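Endo-beta-mannanase (Rhizomucor miehei, PDB 4QP0) probably hydrolyses internal beta-1,4-mannosidic linkages in mannans, galactomannans and glucomannans, as a secreted TIM-barrel enzyme of glycoside hydrolase family 5. Local coordinates at residues S297-A300 against L301-Q305. Sequence-based numbering, arbitrary orientation.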
loop_
_atom_site.group_PDB
_atom_site.type_symbol
_atom_site.label_atom_id
_atom_site.label_comp_id
_atom_site.label_asym_id
_atom_site.label_seq_id
_atom_site.Cartn_x
_atom_site.Cartn_y
_atom_site.Cartn_z
ATOM N N SER A 297 12.023 -14.425 2.672
ATOM C CA SER A 297 13.152 -14.343 1.732
ATOM C C SER A 297 13.409 -15.580 0.879
ATOM O O SER A 297 14.089 -15.491 -0.144
ATOM C CB SER A 297 14.450 -14.012 2.480
ATOM O OG SER A 297 14.339 -12.802 3.200
ATOM N N THR A 298 12.922 -16.740 1.300
ATOM C CA THR A 298 13.215 -17.953 0.539
ATOM C C THR A 298 11.971 -18.761 0.248
ATOM O O THR A 298 10.992 -18.719 0.998
ATOM C CB THR A 298 14.264 -18.861 1.229
ATOM O OG1 THR A 298 13.804 -19.238 2.532
ATOM C CG2 THR A 298 15.608 -18.159 1.345
ATOM N N ASP A 299 12.030 -19.498 -0.855
ATOM C CA ASP A 299 10.983 -20.424 -1.240
ATOM C C ASP A 299 10.649 -21.323 -0.056
ATOM O O ASP A 299 9.489 -21.425 0.353
ATOM C CB ASP A 299 11.459 -21.260 -2.433
ATOM C CG ASP A 299 10.507 -22.379 -2.779
ATOM O OD1 ASP A 299 9.456 -22.094 -3.389
ATOM O OD2 ASP A 299 10.811 -23.542 -2.433
ATOM N N ALA A 300 11.686 -21.949 0.498
ATOM C CA ALA A 300 11.554 -22.876 1.617
ATOM C C ALA A 300 10.921 -22.247 2.872
ATOM O O ALA A 300 10.148 -22.906 3.553
ATOM C CB ALA A 300 12.905 -23.498 1.940
ATOM N N LEU A 301 11.244 -20.986 3.177
ATOM C CA LEU A 301 10.581 -20.282 4.284
ATOM C C LEU A 301 9.112 -20.045 3.981
ATOM O O LEU A 301 8.257 -20.184 4.851
ATOM C CB LEU A 301 11.264 -18.953 4.600
ATOM C CG LEU A 301 12.568 -18.977 5.405
ATOM C CD1 LEU A 301 13.047 -17.553 5.624
ATOM C CD2 LEU A 301 12.435 -19.698 6.741
ATOM N N ARG A 302 8.826 -19.702 2.731
ATOM C CA ARG A 302 7.463 -19.451 2.305
ATOM C C ARG A 302 6.593 -20.719 2.312
ATOM O O ARG A 302 5.479 -20.693 2.832
ATOM C CB ARG A 302 7.457 -18.747 0.950
ATOM C CG ARG A 302 8.132 -17.377 0.988
ATOM C CD ARG A 302 7.925 -16.578 -0.289
ATOM N NE ARG A 302 8.591 -17.158 -1.456
ATOM C CZ ARG A 302 9.780 -16.784 -1.922
ATOM N NH1 ARG A 302 10.474 -15.809 -1.335
ATOM N NH2 ARG A 302 10.274 -17.370 -3.000
ATOM N N VAL A 303 7.096 -21.832 1.780
ATOM C CA VAL A 303 6.328 -23.100 1.840
ATOM C C VAL A 303 6.087 -23.566 3.285
ATOM O O VAL A 303 5.125 -24.285 3.563
ATOM C CB VAL A 303 6.932 -24.242 0.976
ATOM C CG1 VAL A 303 7.099 -23.797 -0.464
ATOM C CG2 VAL A 303 8.255 -24.750 1.530
ATOM N N ALA A 304 6.955 -23.118 4.193
ATOM C CA ALA A 304 6.861 -23.430 5.620
ATOM C C ALA A 304 5.825 -22.592 6.360
ATOM O O ALA A 304 5.023 -23.130 7.129
ATOM C CB ALA A 304 8.220 -23.264 6.286
ATOM N N GLN A 305 5.848 -21.278 6.136
ATOM C CA GLN A 305 5.090 -20.352 6.992
ATOM C C GLN A 305 3.848 -19.697 6.366
ATOM O O GLN A 305 2.895 -19.380 7.075
ATOM C CB GLN A 305 6.017 -19.299 7.608
ATOM C CG GLN A 305 7.203 -19.867 8.392
ATOM C CD GLN A 305 6.816 -20.653 9.644
ATOM O OE1 GLN A 305 7.624 -21.420 10.171
ATOM N NE2 GLN A 305 5.590 -20.466 10.130
HETATM O O HOH W 1 7.998 -19.361 -3.129
#
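Thr298 and Arg302 are joined where a loop turns into the first winding of helix 299-315: Arg302 N donates to Thr298 O over 2.9 Å. The next i to i+4 bond, from Val303 N to Asp299 O, is 2.8 Å long and nearly straight at 167°, whereas the one from Ala304 N to Ala300 O is weak at 3.3 Å. Thr298, still extended, is the N-cap. Its OG1 accepts from Leu301 N at 3.2 Å, giving a first-turn amide the acceptor that no preceding turn can supply. Threonine suits the N-cap because it carries a hydroxyl acceptor on a short side chain; chi1 of 58° puts OG1 between its own backbone N and carbonyl carbon, facing that amide. The Leu301 side chain crosses that of Thr298 at a slant, its CG 3.1 Å from Thr298 OG1, and its branched apolar end suits packing on Glu260 and Leu296. The arginine folds back along the helix start. A bend at chi3 (-67°) lays its guanidinium flat over the peptide between Thr298 and Asp299, with Thr298 C above the centre of the plane and Asp299 N nearer the rim. NH1 bonds to the carbonyls of Leu296, in the lead-in loop, and Gly335, beyond strand 320-323. In the guanidinium plane, a water accepts from Arg302 NE at 2.8 Å and donates to Asp299 OD1 at 3.1 Å. Asp299 is probably favoured by the positive end of the helix dipole; OD1 stays 4.8 Å from Arg302 NH2, so water mediates the link. With Asp344 also close to Asp299, the arginine and the helix end would probably ease the crowding of negative charge. In this beta-alpha-beta unit of the barrel, arginine suits its place by pairing a flat face with several N-H donors, whose bonds fix the guanidinium's rotation.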